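Local atomic coordinates of secreted effector protein SifA (Salmonella typhimurium, PDB entry 3CXB), a protein that is delivered into host cells, where it interacts with the host protein PLEKHM2 (SKIP) and is required for endosomal tubulation and formation of Salmonella-induced filaments. Residues 94-99 against 112-117; 207-212 against 309-314; 228-233 against 316-321. One frame throughout, in Å; residues are numbered along the deposited sequence.

Interaction 1 (94-99 against 112-117); sequences ATIILR and ITQNTD
I96 pairs with Q114 and L98 with I112 as antiparallel hydrogen-bonded pairs, I97 facing T113 between them as a non-hydrogen-bonded pair, and the two short strand axes run at 165° and 4.6 Å. Each hydrogen-bonded pair is closed by two amide-carbonyl bonds, the longest being I96 N to Q114 O at 3.0 Å. In the non-hydrogen-bonded pair, I97 CA and T113 CA are 4.3 Å apart.

On one face the CB atoms of L98 and I112 meet at 4.1 Å, and I96 CG2 lies alongside Q114 CB at 3.9 Å. These strands form a beta hairpin inside a five-stranded antiparallel meander, and this face packs on helix 62-75: L98 touches F69, I112 touches L65, and Q114 reaches R62 and T66. On the other face I97 CG2, anti to the backbone N (chi1 of I97 is -48°), comes to 3.9 Å from T113 CG2, the two side chains pointing the same way.

Before I96 and after Q114 both segments are loop. Q114 O, already accepting from I96 N, also takes a water at 2.8 Å, which donates weakly to A94 O and so links the two segments. T95 and N115 run side by side, T95 OG1 3.7 Å from N115 OD1.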
loop_
_atom_site.group_PDB
_atom_site.type_symbol
_atom_site.label_atom_id
_atom_site.label_comp_id
_atom_site.label_asym_id
_atom_site.label_seq_id
_atom_site.Cartn_x
_atom_site.Cartn_y
_atom_site.Cartn_z
ATOM N N ALA A 94 7.341 -1.977 -16.023
ATOM C CA ALA A 94 6.480 -0.818 -16.225
ATOM C C ALA A 94 5.004 -1.161 -16.066
ATOM O O ALA A 94 4.187 -0.293 -15.768
ATOM C CB ALA A 94 6.726 -0.215 -17.606
ATOM N N THR A 95 4.664 -2.427 -16.260
ATOM C CA THR A 95 3.282 -2.845 -16.154
ATOM C C THR A 95 3.104 -4.097 -15.279
ATOM O O THR A 95 4.048 -4.878 -15.082
ATOM C CB THR A 95 2.709 -3.086 -17.577
ATOM O OG1 THR A 95 1.575 -3.963 -17.515
ATOM C CG2 THR A 95 3.767 -3.700 -18.467
ATOM N N ILE A 96 1.904 -4.257 -14.718
ATOM C CA ILE A 96 1.582 -5.425 -13.902
ATOM C C ILE A 96 0.109 -5.777 -14.091
ATOM O O ILE A 96 -0.741 -4.897 -14.241
ATOM C CB ILE A 96 1.917 -5.209 -12.402
ATOM C CG1 ILE A 96 1.573 -6.477 -11.621
ATOM C CG2 ILE A 96 1.203 -4.010 -11.873
ATOM C CD1 ILE A 96 2.216 -6.556 -10.273
ATOM N N ILE A 97 -0.186 -7.072 -14.098
ATOM C CA ILE A 97 -1.545 -7.558 -14.308
ATOM C C ILE A 97 -1.976 -8.509 -13.204
ATOM O O ILE A 97 -1.171 -9.287 -12.707
ATOM C CB ILE A 97 -1.615 -8.314 -15.629
ATOM C CG1 ILE A 97 -0.957 -7.478 -16.719
ATOM C CG2 ILE A 97 -3.041 -8.620 -15.984
ATOM C CD1 ILE A 97 -0.895 -8.169 -18.052
ATOM N N LEU A 98 -3.243 -8.443 -12.817
ATOM C CA LEU A 98 -3.771 -9.323 -11.780
ATOM C C LEU A 98 -4.960 -9.916 -12.476
ATOM O O LEU A 98 -5.621 -9.221 -13.236
ATOM C CB LEU A 98 -4.245 -8.532 -10.550
ATOM C CG LEU A 98 -3.303 -7.452 -10.000
ATOM C CD1 LEU A 98 -3.919 -6.815 -8.788
ATOM C CD2 LEU A 98 -1.979 -8.042 -9.627
ATOM N N ARG A 99 -5.241 -11.186 -12.226
ATOM C CA ARG A 99 -6.363 -11.807 -12.893
ATOM C C ARG A 99 -6.900 -13.048 -12.211
ATOM O O ARG A 99 -6.222 -13.671 -11.406
ATOM C CB ARG A 99 -5.960 -12.151 -14.315
ATOM C CG ARG A 99 -4.633 -12.853 -14.383
ATOM C CD ARG A 99 -4.280 -13.222 -15.811
ATOM N NE ARG A 99 -3.025 -13.971 -15.859
ATOM C CZ ARG A 99 -2.592 -14.650 -16.915
ATOM N NH1 ARG A 99 -1.436 -15.296 -16.840
ATOM N NH2 ARG A 99 -3.310 -14.688 -18.035
ATOM N N ILE A 112 -7.034 -7.311 -14.583
ATOM C CA ILE A 112 -6.712 -5.980 -14.080
ATOM C C ILE A 112 -5.312 -5.657 -14.541
ATOM O O ILE A 112 -4.368 -6.385 -14.219
ATOM C CB ILE A 112 -6.696 -5.922 -12.541
ATOM C CG1 ILE A 112 -8.117 -6.037 -11.977
ATOM C CG2 ILE A 112 -6.065 -4.625 -12.087
ATOM C CD1 ILE A 112 -8.155 -6.209 -10.442
ATOM N N THR A 113 -5.152 -4.580 -15.300
ATOM C CA THR A 113 -3.807 -4.232 -15.736
ATOM C C THR A 113 -3.491 -2.878 -15.145
ATOM O O THR A 113 -4.383 -2.050 -14.964
ATOM C CB THR A 113 -3.713 -4.181 -17.264
ATOM O OG1 THR A 113 -4.458 -3.058 -17.738
ATOM C CG2 THR A 113 -4.304 -5.468 -17.881
ATOM N N GLN A 114 -2.230 -2.671 -14.796
ATOM C CA GLN A 114 -1.824 -1.401 -14.223
ATOM C C GLN A 114 -0.531 -0.973 -14.883
ATOM O O GLN A 114 0.511 -1.612 -14.745
ATOM C CB GLN A 114 -1.638 -1.505 -12.699
ATOM C CG GLN A 114 -2.731 -2.290 -11.975
ATOM C CD GLN A 114 -2.748 -2.048 -10.471
ATOM O OE1 GLN A 114 -1.725 -1.710 -9.849
ATOM N NE2 GLN A 114 -3.911 -2.232 -9.876
ATOM N N ASN A 115 -0.624 0.116 -15.623
ATOM C CA ASN A 115 0.507 0.673 -16.326
ATOM C C ASN A 115 1.040 1.819 -15.491
ATOM O O ASN A 115 0.686 1.957 -14.326
ATOM C CB ASN A 115 0.048 1.161 -17.698
ATOM C CG ASN A 115 -0.627 0.070 -18.497
ATOM O OD1 ASN A 115 -0.003 -0.921 -18.858
ATOM N ND2 ASN A 115 -1.911 0.235 -18.762
ATOM N N THR A 116 1.877 2.644 -16.100
ATOM C CA THR A 116 2.483 3.782 -15.419
ATOM C C THR A 116 1.558 4.935 -15.059
ATOM O O THR A 116 1.766 5.609 -14.054
ATOM C CB THR A 116 3.614 4.359 -16.267
ATOM O OG1 THR A 116 3.127 4.607 -17.596
ATOM C CG2 THR A 116 4.782 3.380 -16.331
ATOM N N ASP A 117 0.542 5.166 -15.881
ATOM C CA ASP A 117 -0.378 6.273 -15.648
ATOM C C ASP A 117 -1.850 5.916 -15.564
ATOM O O ASP A 117 -2.663 6.736 -15.154
ATOM C CB ASP A 117 -0.207 7.308 -16.748
ATOM C CG ASP A 117 0.221 8.632 -16.215
ATOM O OD1 ASP A 117 0.537 9.518 -17.038
ATOM O OD2 ASP A 117 0.237 8.778 -14.970
HETATM O O HOH W 1 2.518 -0.872 -12.956
#

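Interaction 2 (207-212 against 309-314); sequences AAKIQS and AIQKMA
K209, I210 and S212 meet I310, Q311 and A314 where helix 197-220 packs on helix 307-324, a helix-helix contact within the all-helical C-terminal part of SifA. The short axes come within 7.9 Å and cross at -45°, their N-to-C directions broadly alike. I210 and Q311 mark the near point, with CA atoms 5.0 Å apart.

K209 is first along the segment. Its CB points toward the partner helix, and CG lies 4.0 Å from Q311 CB, the two side chains lying at a slant to one another. The K209 side chain bends at chi2 (58°) and also touches P307 and Q308; NZ forms a salt bridge with D296, with E292 a long and weak second partner. The ammonium group is thus tied to helix 283-303, while the methylenes serve the interface. The backbone O of K209 is met by Q311 CG at 3.4 Å, a packing contact.

I210 follows and splits its two branches between two partners. CG1 rests on I310 CG2 at 3.5 Å, whereas CG2, anti to the backbone N (chi1 of I210 is -66°), meets A314 CB at 3.7 Å. I210 thereby spans one turn of helix 307-324, and it also touches T238 and M239 of helix 228-241.

S212 lies at the edge of the contact, its CB against the amide end of Q311. Its hydroxyl turns back into its own helix: OG donates to A208 O at 2.9 Å, approaching from the opposite face of that carbonyl plane to S212 N.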
loop_
_atom_site.group_PDB
_atom_site.type_symbol
_atom_site.label_atom_id
_atom_site.label_comp_id
_atom_site.label_asym_id
_atom_site.label_seq_id
_atom_site.Cartn_x
_atom_site.Cartn_y
_atom_site.Cartn_z
ATOM N N ALA A 207 3.274 3.983 15.327
ATOM C CA ALA A 207 3.263 4.965 16.415
ATOM C C ALA A 207 4.025 6.213 15.972
ATOM O O ALA A 207 3.630 7.340 16.303
ATOM C CB ALA A 207 3.870 4.379 17.699
ATOM N N ALA A 208 5.098 6.019 15.206
ATOM C CA ALA A 208 5.869 7.154 14.699
ATOM C C ALA A 208 5.006 8.000 13.748
ATOM O O ALA A 208 5.090 9.237 13.746
ATOM C CB ALA A 208 7.095 6.666 13.975
ATOM N N LYS A 209 4.187 7.323 12.940
ATOM C CA LYS A 209 3.298 7.989 11.999
ATOM C C LYS A 209 2.261 8.780 12.797
ATOM O O LYS A 209 1.928 9.925 12.470
ATOM C CB LYS A 209 2.592 6.951 11.126
ATOM C CG LYS A 209 2.481 7.319 9.665
ATOM C CD LYS A 209 3.842 7.559 9.067
ATOM C CE LYS A 209 3.788 7.511 7.546
ATOM N NZ LYS A 209 5.024 8.087 6.931
ATOM N N ILE A 210 1.767 8.168 13.862
ATOM C CA ILE A 210 0.776 8.824 14.696
ATOM C C ILE A 210 1.373 10.070 15.321
ATOM O O ILE A 210 0.686 11.076 15.481
ATOM C CB ILE A 210 0.231 7.883 15.797
ATOM C CG1 ILE A 210 -0.555 6.736 15.146
ATOM C CG2 ILE A 210 -0.700 8.661 16.707
ATOM C CD1 ILE A 210 -0.852 5.583 16.046
ATOM N N GLN A 211 2.655 10.012 15.665
ATOM C CA GLN A 211 3.312 11.179 16.253
ATOM C C GLN A 211 3.510 12.320 15.246
ATOM O O GLN A 211 3.304 13.485 15.578
ATOM C CB GLN A 211 4.659 10.789 16.863
ATOM C CG GLN A 211 4.577 10.511 18.354
ATOM C CD GLN A 211 4.015 11.698 19.138
ATOM O OE1 GLN A 211 4.537 12.812 19.062
ATOM N NE2 GLN A 211 2.946 11.462 19.891
ATOM N N SER A 212 3.918 11.985 14.020
ATOM C CA SER A 212 4.102 13.002 12.991
ATOM C C SER A 212 2.769 13.725 12.822
ATOM O O SER A 212 2.701 14.953 12.928
ATOM C CB SER A 212 4.526 12.356 11.680
ATOM O OG SER A 212 5.592 11.459 11.916
ATOM N N ALA A 309 -3.273 6.601 6.256
ATOM C CA ALA A 309 -4.640 6.616 6.740
ATOM C C ALA A 309 -4.573 6.753 8.248
ATOM O O ALA A 309 -5.355 7.489 8.848
ATOM C CB ALA A 309 -5.339 5.333 6.374
ATOM N N ILE A 310 -3.634 6.041 8.863
ATOM C CA ILE A 310 -3.492 6.110 10.309
ATOM C C ILE A 310 -3.076 7.516 10.742
ATOM O O ILE A 310 -3.658 8.090 11.669
ATOM C CB ILE A 310 -2.476 5.060 10.831
ATOM C CG1 ILE A 310 -3.126 3.671 10.835
ATOM C CG2 ILE A 310 -2.081 5.379 12.277
ATOM C CD1 ILE A 310 -3.706 3.242 9.517
ATOM N N GLN A 311 -2.087 8.078 10.057
ATOM C CA GLN A 311 -1.633 9.421 10.383
ATOM C C GLN A 311 -2.807 10.386 10.361
ATOM O O GLN A 311 -2.883 11.285 11.191
ATOM C CB GLN A 311 -0.578 9.890 9.387
ATOM C CG GLN A 311 0.129 11.168 9.813
ATOM C CD GLN A 311 1.199 11.600 8.826
ATOM O OE1 GLN A 311 0.892 12.009 7.712
ATOM N NE2 GLN A 311 2.459 11.499 9.228
ATOM N N LYS A 312 -3.732 10.192 9.423
ATOM C CA LYS A 312 -4.881 11.084 9.317
ATOM C C LYS A 312 -5.834 10.953 10.468
ATOM O O LYS A 312 -6.252 11.963 11.028
ATOM C CB LYS A 312 -5.664 10.856 8.021
ATOM C CG LYS A 312 -4.943 11.306 6.767
ATOM C CD LYS A 312 -5.790 11.058 5.521
ATOM C CE LYS A 312 -5.013 11.355 4.237
ATOM N NZ LYS A 312 -5.860 11.181 3.020
ATOM N N MET A 313 -6.182 9.720 10.830
ATOM C CA MET A 313 -7.119 9.534 11.925
ATOM C C MET A 313 -6.503 10.100 13.202
ATOM O O MET A 313 -7.208 10.569 14.105
ATOM C CB MET A 313 -7.495 8.063 12.079
ATOM C CG MET A 313 -6.396 7.159 12.510
ATOM S SD MET A 313 -7.029 5.463 12.649
ATOM C CE MET A 313 -7.806 5.510 14.247
ATOM N N ALA A 314 -5.177 10.082 13.258
ATOM C CA ALA A 314 -4.487 10.650 14.398
ATOM C C ALA A 314 -4.706 12.164 14.358
ATOM O O ALA A 314 -5.026 12.776 15.362
ATOM C CB ALA A 314 -2.988 10.326 14.342
#

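Interaction 3 (228-233 against 316-321); sequences ESTQQN and EQLTTL
The first turns of helix 228-241 meet the C-terminal part of helix 307-324 in an apolar helix crossing, with T230, Q231 and N233 on one side and L318 and L321 on the other. The short axes are 9.1 Å apart at closest approach, and their N-to-C directions differ by 132°.

T230 points toward the opposing helix; the T230 and L321 side chains overlap while running in opposing senses, T230 CG2 3.6 Å from L321 CB. The torsion divides the two ends of T230: with chi1 at -44°, CG2 stands anti to the backbone N and faces the leucine, while OG1 lies beside that N and hydrogen-bonds with S227 OG. Further out, L321 CD1 reaches N233 CB at 3.8 Å, so L321 lies against two residues nearly one turn apart.

L318 makes the second contact. Its CG is anti to the backbone N (chi1 -172°), which carries CD1 across to Q231 CA at 3.7 Å and to T230 O at 3.9 Å. This is a three-helix junction, because L318 also touches T217 and T218 of helix 197-220, as well as I226, just before helix 228-241, and A234 within that helix. Q231 runs alongside L318, its CG 4.2 Å from L318 CD1, although its CB points away from the partner helix. The amide of Q231 is held within its own part of the chain: NE2 donates to I226 O and, weakly, to S227 O.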
loop_
_atom_site.group_PDB
_atom_site.type_symbol
_atom_site.label_atom_id
_atom_site.label_comp_id
_atom_site.label_asym_id
_atom_site.label_seq_id
_atom_site.Cartn_x
_atom_site.Cartn_y
_atom_site.Cartn_z
ATOM N N GLU A 228 -0.246 20.389 25.399
ATOM C CA GLU A 228 0.617 19.233 25.198
ATOM C C GLU A 228 -0.076 17.992 25.784
ATOM O O GLU A 228 0.298 16.853 25.501
ATOM C CB GLU A 228 1.946 19.482 25.890
ATOM C CG GLU A 228 2.938 18.375 25.744
ATOM C CD GLU A 228 4.358 18.891 25.774
ATOM O OE1 GLU A 228 4.671 19.746 26.639
ATOM O OE2 GLU A 228 5.160 18.437 24.931
ATOM N N SER A 229 -1.097 18.244 26.597
ATOM C CA SER A 229 -1.882 17.196 27.230
ATOM C C SER A 229 -2.672 16.499 26.126
ATOM O O SER A 229 -2.472 15.299 25.859
ATOM C CB SER A 229 -2.839 17.823 28.250
ATOM O OG SER A 229 -3.559 16.855 28.992
ATOM N N THR A 230 -3.558 17.271 25.486
ATOM C CA THR A 230 -4.389 16.779 24.392
ATOM C C THR A 230 -3.480 16.087 23.390
ATOM O O THR A 230 -3.823 15.042 22.832
ATOM C CB THR A 230 -5.104 17.908 23.628
ATOM O OG1 THR A 230 -5.656 18.855 24.551
ATOM C CG2 THR A 230 -6.229 17.321 22.768
ATOM N N GLN A 231 -2.308 16.657 23.172
ATOM C CA GLN A 231 -1.391 16.058 22.232
ATOM C C GLN A 231 -1.077 14.640 22.634
ATOM O O GLN A 231 -0.989 13.758 21.780
ATOM C CB GLN A 231 -0.108 16.876 22.129
ATOM C CG GLN A 231 -0.323 18.190 21.397
ATOM C CD GLN A 231 0.918 19.035 21.337
ATOM O OE1 GLN A 231 1.969 18.580 20.877
ATOM N NE2 GLN A 231 0.806 20.282 21.796
ATOM N N GLN A 232 -0.920 14.406 23.935
ATOM C CA GLN A 232 -0.605 13.060 24.390
ATOM C C GLN A 232 -1.859 12.196 24.421
ATOM O O GLN A 232 -1.806 10.994 24.149
ATOM C CB GLN A 232 0.061 13.087 25.768
ATOM C CG GLN A 232 0.755 11.771 26.116
ATOM C CD GLN A 232 1.866 11.416 25.134
ATOM O OE1 GLN A 232 1.723 11.597 23.925
ATOM N NE2 GLN A 232 2.976 10.898 25.652
ATOM N N ASN A 233 -2.989 12.813 24.742
ATOM C CA ASN A 233 -4.233 12.075 24.774
ATOM C C ASN A 233 -4.523 11.531 23.375
ATOM O O ASN A 233 -4.896 10.371 23.220
ATOM C CB ASN A 233 -5.369 12.976 25.266
ATOM C CG ASN A 233 -5.431 13.065 26.796
ATOM O OD1 ASN A 233 -4.406 13.223 27.472
ATOM N ND2 ASN A 233 -6.640 12.965 27.343
ATOM N N GLU A 316 -7.111 13.682 13.102
ATOM C CA GLU A 316 -8.513 13.952 13.372
ATOM C C GLU A 316 -8.821 13.763 14.831
ATOM O O GLU A 316 -9.764 14.352 15.349
ATOM C CB GLU A 316 -9.405 13.053 12.514
ATOM C CG GLU A 316 -9.369 13.345 11.020
ATOM C CD GLU A 316 -10.203 12.353 10.242
ATOM O OE1 GLU A 316 -11.383 12.164 10.610
ATOM O OE2 GLU A 316 -9.692 11.759 9.270
ATOM N N GLN A 317 -8.031 12.928 15.493
ATOM C CA GLN A 317 -8.226 12.700 16.917
ATOM C C GLN A 317 -7.830 13.976 17.649
ATOM O O GLN A 317 -8.572 14.503 18.477
ATOM C CB GLN A 317 -7.365 11.529 17.412
ATOM C CG GLN A 317 -8.096 10.194 17.426
ATOM C CD GLN A 317 -9.235 10.171 18.430
ATOM O OE1 GLN A 317 -10.184 9.390 18.305
ATOM N NE2 GLN A 317 -9.141 11.027 19.442
ATOM N N LEU A 318 -6.644 14.467 17.326
ATOM C CA LEU A 318 -6.141 15.677 17.935
ATOM C C LEU A 318 -7.171 16.799 17.814
ATOM O O LEU A 318 -7.511 17.448 18.785
ATOM C CB LEU A 318 -4.843 16.101 17.260
ATOM C CG LEU A 318 -4.159 17.257 17.975
ATOM C CD1 LEU A 318 -3.596 16.732 19.303
ATOM C CD2 LEU A 318 -3.036 17.823 17.119
ATOM N N THR A 319 -7.695 17.012 16.622
ATOM C CA THR A 319 -8.653 18.083 16.443
ATOM C C THR A 319 -9.964 17.822 17.155
ATOM O O THR A 319 -10.547 18.728 17.752
ATOM C CB THR A 319 -8.926 18.329 14.957
ATOM O OG1 THR A 319 -9.478 17.142 14.370
ATOM C CG2 THR A 319 -7.624 18.714 14.243
ATOM N N THR A 320 -10.430 16.584 17.091
ATOM C CA THR A 320 -11.688 16.222 17.730
ATOM C C THR A 320 -11.577 16.353 19.262
ATOM O O THR A 320 -12.489 16.850 19.935
ATOM C CB THR A 320 -12.109 14.782 17.310
ATOM O OG1 THR A 320 -13.436 14.515 17.771
ATOM C CG2 THR A 320 -11.166 13.751 17.892
ATOM N N LEU A 321 -10.456 15.927 19.819
ATOM C CA LEU A 321 -10.294 16.052 21.251
ATOM C C LEU A 321 -10.260 17.532 21.612
ATOM O O LEU A 321 -10.997 17.977 22.496
ATOM C CB LEU A 321 -9.007 15.369 21.719
ATOM C CG LEU A 321 -9.039 13.843 21.821
ATOM C CD1 LEU A 321 -7.662 13.321 22.250
ATOM C CD2 LEU A 321 -10.121 13.427 22.824
#

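Overall arrangement
Interactions 2 and 3 are neighbours, with centres 12 Å apart, and both use helix 307-324: residues 309-314 lean on helix 197-220, and residues 316-321 meet helix 228-241 further along. Helices 197-220 and 228-241 are consecutive in the chain, and the two contacts touch directly where Q211 NE2 packs 4.2 Å from Q232 OE1. Burial falls from interaction 2, an interior contact, to interaction 3 at the surface. Interaction 1 stands apart on the opposite side of the chain's centre: its centre lies 30 Å from interaction 2 and 41 Å from interaction 3, and the nearest atoms are about 18 and 24 Å away, respectively.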